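Local coordinates for putative nucleoprotein (Infectious salmon anemia virus, PDB 4EWC) that encapsidates the negative-strand viral RNA, shielding it from nucleases and forming the ribonucleoprotein that serves as template for transcription and replication, at residues M171-N176 against Y487-L492; A271-A276 against T452-A457; L294-N299 against T386-I391; K341-R346 against L354-L359; V430-T435 against S439-C444. All coordinates share one frame; numbering follows the deposited sequence.

In the fold
Along the chain, contact 1 spans the other four: it opens at 171-176 and closes at 487-492. Contact 3 falls within the span of contact 2, contact 4 within that of contact 3, and contact 5 follows both 3 and 4. Contacts 1 and 5, with centres about 10 Å apart, share the two-stranded antiparallel sheet of 429-432 and 488-491. Helix 438-449 leads from contact 5 to contact 2, where Leu274 packs on Thr443. Contacts 2 and 3, also about 10 Å apart between centres, both touch the second subunit. Contact 4 is about 45 Å from contact 1, centre to centre. The set runs from a peripheral sheet, through the middle of the chain, to the helical bundle.

Contact 1. Residues M171-N176 against Y487-L492; sequences MSIWQN and YTIQGL
Ile173 brings its terminal methyl CD1 to CD1 of Ile489, 3.7 Å away, the two chains crossing at about a right angle where their terminal methyls meet. Ile489 belongs to strand 488-491 of a two-stranded antiparallel sheet, completed by strand 429-432, while Ile173 is the N-cap residue of helix 174-188. The contact therefore docks a helix start beside a small sheet. The CA atoms of Ile173 and Ile489 are 8.0 Å apart, so side chains and not backbones bridge the gap. In both isoleucines CG1 is anti to the carbonyl carbon (chi1 -62° in Ile173), which carries the longer branch to the meeting point. Around the pair, Thr214 of strand 209-214 packs on Ile173, Ile489 and Tyr487.

In the first turn of helix 174-188 the second touch is looser. The amide of Gln175 nears the ring of Tyr487, with NE2 3.9 Å from CE1; the two planes stand 63° apart and the approach is oblique. Since no hydrogen bond links the two segments, dispersion carries the direct contact. A polar link comes instead through the other strand, because Ser172 and Trp174 make backbone hydrogen bonds to Lys429. Gln175 reaches the same strand: its chain bends at chi2 (85°), and NE2 donates to the carbonyl oxygen of Gly431.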
# COMPACT_ATOMS: atom_id res chain seq x y z
N MSE A 171 17.32 -21.62 22.43
CA MSE A 171 17.70 -20.23 22.39
C MSE A 171 17.65 -19.65 20.97
O MSE A 171 17.67 -18.44 20.79
CB MSE A 171 19.07 -20.02 23.03
CG MSE A 171 19.00 -19.77 24.52
SE MSE A 171 20.70 -19.85 25.58
CE MSE A 171 21.81 -18.68 24.45
N SER A 172 17.58 -20.50 19.96
CA SER A 172 17.48 -20.01 18.58
C SER A 172 16.01 -19.76 18.18
O SER A 172 15.72 -19.26 17.08
CB SER A 172 18.18 -20.96 17.59
OG SER A 172 17.54 -22.22 17.53
N ILE A 173 15.10 -20.10 19.07
CA ILE A 173 13.69 -19.89 18.82
C ILE A 173 13.25 -18.49 19.25
O ILE A 173 13.42 -18.09 20.40
CB ILE A 173 12.83 -20.95 19.52
CG1 ILE A 173 13.18 -22.32 18.97
CG2 ILE A 173 11.34 -20.65 19.32
CD1 ILE A 173 12.68 -23.49 19.82
N TRP A 174 12.67 -17.78 18.28
CA TRP A 174 12.25 -16.39 18.44
C TRP A 174 11.55 -16.08 19.77
O TRP A 174 11.99 -15.21 20.52
CB TRP A 174 11.35 -15.99 17.28
CG TRP A 174 10.93 -14.61 17.39
CD1 TRP A 174 11.67 -13.52 17.10
CD2 TRP A 174 9.67 -14.14 17.87
NE1 TRP A 174 10.95 -12.38 17.36
CE2 TRP A 174 9.71 -12.73 17.83
CE3 TRP A 174 8.50 -14.77 18.31
CZ2 TRP A 174 8.63 -11.94 18.21
CZ3 TRP A 174 7.44 -13.98 18.70
CH2 TRP A 174 7.51 -12.57 18.64
N GLN A 175 10.47 -16.81 20.04
CA GLN A 175 9.71 -16.65 21.28
C GLN A 175 10.62 -16.64 22.49
O GLN A 175 10.33 -15.95 23.46
CB GLN A 175 8.67 -17.77 21.46
CG GLN A 175 7.41 -17.65 20.64
CD GLN A 175 7.58 -18.22 19.26
OE1 GLN A 175 8.71 -18.50 18.82
NE2 GLN A 175 6.47 -18.41 18.55
N ASN A 176 11.70 -17.41 22.43
CA ASN A 176 12.56 -17.57 23.60
C ASN A 176 13.48 -16.35 23.87
O ASN A 176 13.68 -15.94 25.03
CB ASN A 176 13.33 -18.89 23.53
CG ASN A 176 12.40 -20.12 23.61
OD1 ASN A 176 11.41 -20.14 24.33
ND2 ASN A 176 12.74 -21.16 22.85
N TYR A 487 3.27 -25.76 18.61
CA TYR A 487 3.84 -25.07 17.48
C TYR A 487 4.44 -26.07 16.53
O TYR A 487 4.61 -27.22 16.88
CB TYR A 487 4.95 -24.09 17.93
CG TYR A 487 4.45 -22.99 18.81
CD1 TYR A 487 3.91 -21.83 18.26
CD2 TYR A 487 4.48 -23.11 20.19
CE1 TYR A 487 3.43 -20.81 19.07
CE2 TYR A 487 4.00 -22.10 21.01
CZ TYR A 487 3.48 -20.95 20.44
OH TYR A 487 2.99 -19.94 21.23
N THR A 488 4.72 -25.63 15.31
CA THR A 488 5.65 -26.34 14.46
C THR A 488 6.83 -25.44 14.23
O THR A 488 6.71 -24.34 13.69
CB THR A 488 5.04 -26.75 13.13
OG1 THR A 488 4.04 -27.74 13.37
CG2 THR A 488 6.12 -27.36 12.26
N ILE A 489 7.99 -25.90 14.66
CA ILE A 489 9.17 -25.07 14.67
C ILE A 489 9.91 -25.13 13.36
O ILE A 489 10.52 -26.14 13.02
CB ILE A 489 10.06 -25.46 15.84
CG1 ILE A 489 9.36 -25.05 17.14
CG2 ILE A 489 11.44 -24.78 15.71
CD1 ILE A 489 9.98 -25.64 18.37
N GLN A 490 9.83 -24.04 12.60
CA GLN A 490 10.54 -23.95 11.34
C GLN A 490 11.36 -22.69 11.25
O GLN A 490 11.38 -21.87 12.15
CB GLN A 490 9.59 -24.06 10.16
CG GLN A 490 8.30 -23.30 10.33
CD GLN A 490 7.30 -23.69 9.28
OE1 GLN A 490 6.27 -23.02 9.09
NE2 GLN A 490 7.59 -24.77 8.57
N GLY A 491 12.11 -22.58 10.16
CA GLY A 491 13.09 -21.54 10.00
C GLY A 491 12.50 -20.19 9.67
O GLY A 491 11.60 -20.07 8.84
N LEU A 492 13.03 -19.16 10.33
CA LEU A 492 12.62 -17.79 10.06
C LEU A 492 13.73 -17.10 9.28
O LEU A 492 14.51 -16.34 9.84
CB LEU A 492 12.36 -17.05 11.37
CG LEU A 492 11.67 -15.69 11.32
CD1 LEU A 492 11.14 -15.36 9.93
CD2 LEU A 492 10.57 -15.60 12.35

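Contact 2. Residues A271-A276 against T452-A457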
# COMPACT_ATOMS: atom_id res chain seq x y z
N ALA A 271 6.03 -5.39 19.84
CA ALA A 271 5.22 -6.43 19.22
C ALA A 271 3.91 -6.60 19.97
O ALA A 271 2.89 -6.93 19.37
CB ALA A 271 5.97 -7.75 19.15
N ASP A 272 3.92 -6.35 21.27
CA ASP A 272 2.67 -6.38 22.04
C ASP A 272 1.70 -5.32 21.61
O ASP A 272 0.49 -5.54 21.61
CB ASP A 272 2.94 -6.23 23.53
CG ASP A 272 3.97 -7.22 24.04
OD1 ASP A 272 4.25 -8.23 23.34
OD2 ASP A 272 4.49 -6.98 25.15
N GLN A 273 2.21 -4.16 21.23
CA GLN A 273 1.31 -3.09 20.80
C GLN A 273 0.71 -3.40 19.45
O GLN A 273 -0.24 -2.74 19.04
CB GLN A 273 2.02 -1.74 20.81
CG GLN A 273 1.84 -1.01 22.10
CD GLN A 273 2.51 0.32 22.07
OE1 GLN A 273 3.73 0.42 22.16
NE2 GLN A 273 1.71 1.38 21.91
N LEU A 274 1.26 -4.38 18.75
CA LEU A 274 0.59 -4.90 17.56
C LEU A 274 -0.73 -5.54 18.00
O LEU A 274 -1.78 -5.32 17.39
CB LEU A 274 1.47 -5.91 16.85
CG LEU A 274 0.90 -6.56 15.59
CD1 LEU A 274 0.25 -5.52 14.74
CD2 LEU A 274 2.02 -7.22 14.82
N PHE A 275 -0.68 -6.31 19.08
CA PHE A 275 -1.86 -7.01 19.56
C PHE A 275 -2.78 -6.17 20.41
O PHE A 275 -3.99 -6.35 20.37
CB PHE A 275 -1.48 -8.33 20.25
CG PHE A 275 -0.92 -9.34 19.30
CD1 PHE A 275 -1.76 -10.02 18.45
CD2 PHE A 275 0.44 -9.55 19.21
CE1 PHE A 275 -1.26 -10.93 17.56
CE2 PHE A 275 0.96 -10.44 18.32
CZ PHE A 275 0.09 -11.14 17.49
N ALA A 276 -2.21 -5.26 21.19
CA ALA A 276 -3.04 -4.35 21.98
C ALA A 276 -2.44 -2.93 21.99
O ALA A 276 -1.74 -2.56 22.92
CB ALA A 276 -3.24 -4.89 23.40
N THR A 452 8.17 0.07 16.63
CA THR A 452 6.88 0.76 16.73
C THR A 452 5.75 0.04 16.02
O THR A 452 5.87 -0.33 14.86
CB THR A 452 6.95 2.23 16.23
OG1 THR A 452 5.70 2.88 16.49
CG2 THR A 452 7.32 2.32 14.72
N ALA A 453 4.63 -0.13 16.71
CA ALA A 453 3.45 -0.72 16.06
C ALA A 453 2.78 0.26 15.10
O ALA A 453 1.87 -0.12 14.37
CB ALA A 453 2.45 -1.25 17.09
N PHE A 454 3.21 1.51 15.09
CA PHE A 454 2.47 2.53 14.37
C PHE A 454 3.14 2.95 13.08
O PHE A 454 2.81 3.99 12.51
CB PHE A 454 2.18 3.72 15.29
CG PHE A 454 1.53 3.31 16.56
CD1 PHE A 454 0.29 2.69 16.54
CD2 PHE A 454 2.18 3.46 17.78
CE1 PHE A 454 -0.30 2.28 17.70
CE2 PHE A 454 1.58 3.03 18.95
CZ PHE A 454 0.33 2.44 18.90
N CYS A 455 4.07 2.11 12.63
CA CYS A 455 4.85 2.40 11.43
C CYS A 455 4.00 2.15 10.21
O CYS A 455 3.09 1.35 10.24
CB CYS A 455 6.08 1.51 11.36
SG CYS A 455 7.10 1.75 9.88
N SER A 456 4.31 2.85 9.13
CA SER A 456 3.68 2.60 7.84
C SER A 456 3.69 1.11 7.49
O SER A 456 4.71 0.41 7.69
CB SER A 456 4.42 3.39 6.75
OG SER A 456 4.18 2.83 5.46
N ALA A 457 2.56 0.61 7.00
CA ALA A 457 2.46 -0.78 6.56
C ALA A 457 3.36 -1.06 5.36
O ALA A 457 3.97 -2.12 5.29
CB ALA A 457 1.01 -1.14 6.23
O HOH W 1 5.02 0.56 19.57
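The backbones of 271-276 and 452-457 come closest at Leu274 and Ala453, whose CA atoms are 5.3 Å apart, a short helical turn meeting the type I beta turn of Thr452-Cys455. The absence of a bulky side chain at Ala453 fits this closeness: its CB lies 3.6 Å from the carbonyl carbon of Gln273 and 3.8 Å from CB of the same residue, so that the methyl lies against the peptide unit that joins Gln273 to Leu274.

Gln273 extends past this methyl toward Phe454. Its NE2 comes to CE2 of Phe454 at 3.4 Å, at the ring edge and near the ring plane, with amide and ring planes 78° apart. Lying at the edge, NE2 is not over the ring face; it donates to the carbonyl oxygen of Pro277 and, weakly, to that of Ala295. The opposite end of the amide is held as well: OE1 accepts from the backbone N of Gly297 and from a water 2.9 Å away. That water in turn accepts from Ala453 N at 3.0 Å, so a single molecule joins the two segments where no direct hydrogen bond does.

Within 452-457 the turn is reinforced by an ST turn, in which Phe454 N donates to Thr452 OG1 (3.2 Å, N-H...O angle 163°). The loop links helix 438-449 to helix 457-463, and Ser456 caps the start of the latter through a weak bond to Ile459 N. Phe454 and Ser456 also make backbone hydrogen bonds to the second subunit, whose Gln515 packs on Phe454.

Contact 3. Residues L294-N299 against T386-I391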
# COMPACT_ATOMS: atom_id res chain seq x y z
N LEU A 294 0.00 7.88 19.32
CA LEU A 294 0.89 8.66 20.16
C LEU A 294 1.26 7.94 21.45
O LEU A 294 1.91 8.54 22.33
CB LEU A 294 0.25 10.01 20.50
CG LEU A 294 -0.20 10.82 19.29
CD1 LEU A 294 -0.93 12.07 19.76
CD2 LEU A 294 0.96 11.14 18.36
N ALA A 295 0.88 6.67 21.57
CA ALA A 295 1.13 5.93 22.80
C ALA A 295 2.18 4.82 22.65
O ALA A 295 2.18 3.88 23.45
CB ALA A 295 -0.16 5.36 23.34
N GLU A 296 3.06 4.92 21.66
CA GLU A 296 4.09 3.90 21.49
C GLU A 296 4.91 3.71 22.78
O GLU A 296 5.22 4.67 23.46
CB GLU A 296 5.00 4.19 20.29
CG GLU A 296 6.10 5.21 20.52
CD GLU A 296 6.73 5.70 19.23
OE1 GLU A 296 7.88 5.31 18.88
OE2 GLU A 296 6.04 6.49 18.54
N GLY A 297 5.20 2.47 23.13
CA GLY A 297 6.09 2.17 24.24
C GLY A 297 5.57 2.51 25.62
O GLY A 297 6.32 2.48 26.60
N ALA A 298 4.28 2.84 25.69
CA ALA A 298 3.59 3.09 26.97
C ALA A 298 3.87 2.07 28.11
O ALA A 298 3.85 2.42 29.29
CB ALA A 298 2.10 3.22 26.72
N ASN A 299 4.16 0.82 27.75
CA ASN A 299 4.44 -0.20 28.75
C ASN A 299 5.93 -0.50 29.00
O ASN A 299 6.28 -1.55 29.56
CB ASN A 299 3.77 -1.52 28.35
CG ASN A 299 4.24 -2.00 26.99
OD1 ASN A 299 4.58 -1.19 26.11
ND2 ASN A 299 4.26 -3.32 26.80
N THR A 386 11.26 11.49 19.01
CA THR A 386 11.22 10.08 19.34
C THR A 386 12.62 9.48 19.30
O THR A 386 13.34 9.63 18.32
CB THR A 386 10.34 9.30 18.35
OG1 THR A 386 9.07 9.94 18.25
CG2 THR A 386 10.14 7.87 18.81
N THR A 387 12.99 8.80 20.36
CA THR A 387 14.24 8.08 20.37
C THR A 387 13.93 6.58 20.37
O THR A 387 12.85 6.19 20.78
CB THR A 387 15.14 8.50 21.57
OG1 THR A 387 16.31 7.70 21.59
CG2 THR A 387 14.44 8.30 22.86
N LYS A 388 14.88 5.77 19.88
CA LYS A 388 14.72 4.32 19.71
C LYS A 388 15.98 3.75 19.06
O LYS A 388 16.80 4.49 18.52
CB LYS A 388 13.54 3.98 18.79
CG LYS A 388 13.80 4.40 17.35
CD LYS A 388 12.76 3.88 16.40
CE LYS A 388 11.43 4.61 16.54
NZ LYS A 388 10.35 3.94 15.77
N CYS A 389 16.12 2.42 19.11
CA CYS A 389 17.20 1.72 18.38
C CYS A 389 16.68 0.72 17.36
O CYS A 389 15.54 0.25 17.41
CB CYS A 389 18.16 1.03 19.33
SG CYS A 389 17.51 -0.44 20.09
N PHE A 390 17.56 0.38 16.42
CA PHE A 390 17.25 -0.59 15.39
C PHE A 390 18.08 -1.86 15.60
O PHE A 390 19.26 -1.94 15.21
CB PHE A 390 17.48 0.02 14.01
CG PHE A 390 16.67 1.25 13.78
CD1 PHE A 390 15.28 1.18 13.67
CD2 PHE A 390 17.27 2.51 13.72
CE1 PHE A 390 14.52 2.33 13.48
CE2 PHE A 390 16.52 3.65 13.53
CZ PHE A 390 15.14 3.56 13.41
N ILE A 391 17.50 -2.86 16.27
CA ILE A 391 18.23 -4.09 16.51
C ILE A 391 17.52 -5.26 15.89
O ILE A 391 16.29 -5.26 15.78
CB ILE A 391 18.47 -4.37 18.02
CG1 ILE A 391 17.14 -4.45 18.79
CG2 ILE A 391 19.48 -3.39 18.60
CD1 ILE A 391 17.29 -4.88 20.25
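Van der Waals contact between Glu296 and Thr386 is the nearest approach here: the carboxylate oxygen OE1 of Glu296 lies 3.4 Å from the methyl CG2 of Thr386, and the carboxyl carbon CD is 4.1 Å from that methyl. The two side chains come from opposite directions. Chi1 of Glu296 (81°) places CG between the backbone N and carbonyl carbon, and the chain is extended beyond CG, which carries OE1 about halfway across the 9.7 Å between the CA atoms of Glu296 and Thr386. On Thr386 the methyl faces the glutamate, while OG1 bonds to the carbonyl oxygen of Pro384.

Electrostatic attraction adds a longer-range term. Lys388 NZ stands 4.2 Å from Glu296 OE1, too far for a salt bridge, whereas Lys266 of helix 253-269 does form one with the same oxygen. The positive charge of both lysines would be expected to stabilise this buried carboxylate in its ionised form. Lys388 NZ itself donates to the carbonyl oxygen of Val450 and to that of Ser521 in the second subunit.

Backbone geometry sets the glutamate in place. Residues Ala295-Ala298 form a type II beta turn, closed by Ala298 N bonding to Ala295 O at 3.2 Å, with Glu296 and Gly297 at its two central positions; the positive phi of Gly297 (69°) is the usual conformation for the second of these. The turn lies between helices 279-284 and 302-305, and the opposing loop leads from helix 369-381 into helix 394-402. Ala298 O accepts from Asn114 ND2 of helix 96-114.

Contact 4. Residues K341-R346 against L354-L359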
# COMPACT_ATOMS: atom_id res chain seq x y z
N LYS A 341 6.91 21.59 30.12
CA LYS A 341 8.25 21.88 29.65
C LYS A 341 8.79 20.70 28.86
O LYS A 341 9.44 20.86 27.84
CB LYS A 341 9.14 22.20 30.86
CG LYS A 341 10.66 22.13 30.58
CD LYS A 341 11.45 21.93 31.87
CE LYS A 341 10.92 20.74 32.70
NZ LYS A 341 11.07 19.42 32.04
N LYS A 342 8.52 19.49 29.34
CA LYS A 342 8.95 18.30 28.64
C LYS A 342 8.27 18.20 27.29
O LYS A 342 8.94 17.94 26.27
CB LYS A 342 8.69 17.04 29.46
CG LYS A 342 9.64 16.90 30.61
CD LYS A 342 9.26 15.72 31.47
CE LYS A 342 10.14 15.64 32.69
NZ LYS A 342 9.76 14.46 33.52
N VAL A 343 6.95 18.40 27.27
CA VAL A 343 6.23 18.38 26.02
C VAL A 343 6.72 19.45 25.06
O VAL A 343 6.90 19.18 23.87
CB VAL A 343 4.72 18.48 26.20
CG1 VAL A 343 4.00 18.38 24.85
CG2 VAL A 343 4.23 17.40 27.12
N ARG A 344 6.96 20.66 25.56
CA ARG A 344 7.45 21.75 24.72
C ARG A 344 8.74 21.36 24.03
O ARG A 344 8.88 21.57 22.84
CB ARG A 344 7.61 23.08 25.48
CG ARG A 344 7.53 24.32 24.56
CD ARG A 344 7.48 25.63 25.34
NE ARG A 344 7.23 26.80 24.50
CZ ARG A 344 8.13 27.36 23.68
NH1 ARG A 344 9.35 26.84 23.57
NH2 ARG A 344 7.81 28.44 22.97
N GLY A 345 9.66 20.78 24.80
CA GLY A 345 10.90 20.27 24.25
C GLY A 345 10.74 19.14 23.24
O GLY A 345 11.61 18.91 22.42
N ARG A 346 9.63 18.41 23.30
CA ARG A 346 9.45 17.32 22.36
C ARG A 346 8.88 17.81 21.04
O ARG A 346 8.92 17.10 20.04
CB ARG A 346 8.60 16.18 22.95
CG ARG A 346 9.32 15.38 24.03
CD ARG A 346 8.56 14.16 24.45
NE ARG A 346 8.74 13.04 23.53
CZ ARG A 346 8.19 11.83 23.72
NH1 ARG A 346 7.44 11.61 24.79
NH2 ARG A 346 8.39 10.85 22.84
N LEU A 354 4.09 26.73 20.76
CA LEU A 354 3.13 27.73 21.21
C LEU A 354 1.89 27.05 21.73
O LEU A 354 1.42 27.33 22.84
CB LEU A 354 2.73 28.68 20.07
CG LEU A 354 3.93 29.44 19.51
CD1 LEU A 354 3.48 30.36 18.39
CD2 LEU A 354 4.63 30.21 20.63
N LEU A 355 1.35 26.15 20.91
CA LEU A 355 0.14 25.41 21.24
C LEU A 355 0.29 24.73 22.61
O LEU A 355 -0.58 24.86 23.48
CB LEU A 355 -0.15 24.40 20.13
CG LEU A 355 -1.57 24.04 19.71
CD1 LEU A 355 -2.50 25.23 19.66
CD2 LEU A 355 -1.51 23.37 18.34
N THR A 356 1.40 24.02 22.79
CA THR A 356 1.76 23.45 24.09
C THR A 356 1.76 24.48 25.24
O THR A 356 1.22 24.23 26.32
CB THR A 356 3.14 22.75 24.03
OG1 THR A 356 3.10 21.65 23.12
CG2 THR A 356 3.58 22.26 25.41
N SER A 357 2.40 25.62 25.03
CA SER A 357 2.47 26.64 26.07
C SER A 357 1.11 27.25 26.34
O SER A 357 0.81 27.67 27.45
CB SER A 357 3.45 27.74 25.70
OG SER A 357 4.79 27.28 25.76
N ALA A 358 0.28 27.28 25.30
CA ALA A 358 -1.07 27.79 25.41
C ALA A 358 -1.93 27.02 26.42
O ALA A 358 -2.93 27.54 26.92
CB ALA A 358 -1.73 27.80 24.04
N LEU A 359 -1.57 25.78 26.74
CA LEU A 359 -2.32 25.04 27.77
C LEU A 359 -2.01 25.57 29.16
O LEU A 359 -0.85 25.61 29.58
CB LEU A 359 -2.01 23.55 27.73
CG LEU A 359 -2.47 22.80 26.49
CD1 LEU A 359 -1.65 21.54 26.38
CD2 LEU A 359 -3.96 22.48 26.56
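The guanidinium of Arg344 is approached at its edge by Ser357, whose OG lies 9° out of the group's plane and accepts a hydrogen bond from NE at 2.8 Å. The bond is bent, with an N-H...O angle of 138°. Leu354 comes obliquely to the same group, its CD2 4.3 Å from NH2. An extended chain, with CG anti to the backbone N (chi1 -156°), carries the guanidinium across to the facing helix; Ser357 OG also has a weak bond to the carbonyl oxygen of Arg353.

Closer to the helix axes, Thr356 fills the gap. Its methyl CG2 meets the backbone N of Arg344 at 3.7 Å and its OG1 lies 3.8 Å from CG1 of Val343, although that hydroxyl is bonded to the carbonyl oxygen of Gln352 in its own helix.

The two segments form an antiparallel helical hairpin, their axes 9.1 Å apart at an angle of 167°. Gln340 NE2 adds a bond to the carbonyl oxygen of Thr356. Within the helical bundle, helix 315-326 packs on Val343 through Asp317 and Met321, and helix 369-381 touches Thr356 through Leu375; helix 550-564, of the C-terminal region, meets Leu355 through Leu552 and Ile556.

Contact 5. Residues V430-T435 against S439-C444; sequences VGVNST and SVARTC
Asn433 OD1 is gripped by three donors: Thr435 N at 2.8 Å, Thr435 OG1 at 3.1 Å and the backbone N of Phe436. The bond from Thr435 N defines an Asx turn. Both Thr435 donors reach the amide oxygen from the same face, that of the backbone N tilted 25° from the carbonyl plane, while Asn433 ND2 donates to the carbonyl oxygen of Thr486. The amide is therefore held at both ends, in the bend where strand 429-432 gives way to helix 438-449.

Across this strand-to-helix connection the contacts are apolar or nearly so. Ala441 CB lies 4.0 Å from CG2 of Val430 and 4.4 Å from CG1 of Val432, alternate residues on one side of the strand that both face this methyl. With CG1 anti to the backbone N (chi1 174°), Val440 sets CG2 beside that N, 3.7 Å from the carbonyl oxygen of Thr435.

Beside this, Trp174 and Gln175 of helix 174-188 pack on Val430, and Trp174 also touches Cys444. The absence of any hydrogen bond between the two segments implies that the polar bonds shape the bend, whereas small aliphatic groups make most of the direct helix-strand contact.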
# COMPACT_ATOMS: atom_id res chain seq x y z
N VAL A 430 11.61 -20.15 14.58
CA VAL A 430 10.41 -19.67 15.23
C VAL A 430 9.39 -20.80 15.37
O VAL A 430 9.40 -21.76 14.60
CB VAL A 430 9.81 -18.45 14.47
CG1 VAL A 430 9.37 -18.85 13.06
CG2 VAL A 430 8.68 -17.81 15.25
N GLY A 431 8.56 -20.71 16.40
CA GLY A 431 7.45 -21.62 16.56
C GLY A 431 6.21 -21.02 15.92
O GLY A 431 5.87 -19.88 16.21
N VAL A 432 5.56 -21.77 15.04
CA VAL A 432 4.38 -21.25 14.35
C VAL A 432 3.23 -22.26 14.35
O VAL A 432 3.43 -23.45 14.57
CB VAL A 432 4.71 -20.79 12.90
CG1 VAL A 432 5.58 -19.54 12.91
CG2 VAL A 432 5.39 -21.90 12.13
N ASN A 433 2.02 -21.76 14.11
CA ASN A 433 0.84 -22.59 14.17
C ASN A 433 -0.32 -21.98 13.36
O ASN A 433 -0.10 -21.06 12.58
CB ASN A 433 0.45 -22.89 15.62
CG ASN A 433 -0.02 -21.66 16.40
OD1 ASN A 433 -0.64 -20.76 15.85
ND2 ASN A 433 0.26 -21.65 17.69
N SER A 434 -1.53 -22.48 13.54
CA SER A 434 -2.69 -22.00 12.77
C SER A 434 -2.98 -20.50 12.99
O SER A 434 -3.38 -19.80 12.05
CB SER A 434 -3.94 -22.83 13.08
OG SER A 434 -4.39 -22.62 14.42
N THR A 435 -2.80 -20.03 14.23
CA THR A 435 -3.13 -18.65 14.55
C THR A 435 -1.91 -17.73 14.49
O THR A 435 -1.95 -16.66 13.87
CB THR A 435 -3.83 -18.55 15.92
OG1 THR A 435 -2.98 -19.12 16.92
CG2 THR A 435 -5.15 -19.32 15.89
N SER A 439 3.65 -15.54 8.63
CA SER A 439 3.48 -14.16 8.23
C SER A 439 3.16 -13.27 9.43
O SER A 439 3.49 -12.08 9.43
CB SER A 439 2.39 -14.04 7.17
OG SER A 439 1.15 -14.29 7.76
N VAL A 440 2.51 -13.83 10.44
CA VAL A 440 2.33 -13.13 11.71
C VAL A 440 3.67 -12.89 12.39
O VAL A 440 3.98 -11.77 12.81
CB VAL A 440 1.43 -13.92 12.68
CG1 VAL A 440 1.38 -13.23 14.04
CG2 VAL A 440 0.03 -14.05 12.11
N ALA A 441 4.48 -13.94 12.49
CA ALA A 441 5.79 -13.85 13.12
C ALA A 441 6.66 -12.83 12.41
O ALA A 441 7.33 -12.03 13.06
CB ALA A 441 6.47 -15.22 13.17
N ARG A 442 6.63 -12.85 11.07
CA ARG A 442 7.39 -11.87 10.29
C ARG A 442 6.96 -10.42 10.57
O ARG A 442 7.80 -9.51 10.63
CB ARG A 442 7.32 -12.21 8.80
CG ARG A 442 7.99 -13.53 8.49
CD ARG A 442 7.87 -13.94 7.04
NE ARG A 442 8.84 -13.23 6.23
CZ ARG A 442 10.12 -13.57 6.11
NH1 ARG A 442 10.58 -14.63 6.76
NH2 ARG A 442 10.93 -12.84 5.35
N THR A 443 5.66 -10.22 10.78
CA THR A 443 5.14 -8.91 11.17
C THR A 443 5.65 -8.50 12.56
O THR A 443 5.90 -7.33 12.80
CB THR A 443 3.58 -8.87 11.11
OG1 THR A 443 3.12 -9.17 9.79
CG2 THR A 443 3.07 -7.50 11.48
N CYS A 444 5.80 -9.46 13.46
CA CYS A 444 6.24 -9.19 14.82
C CYS A 444 7.72 -8.79 14.87
O CYS A 444 8.15 -8.01 15.73
CB CYS A 444 6.01 -10.42 15.69
SG CYS A 444 4.31 -10.57 16.14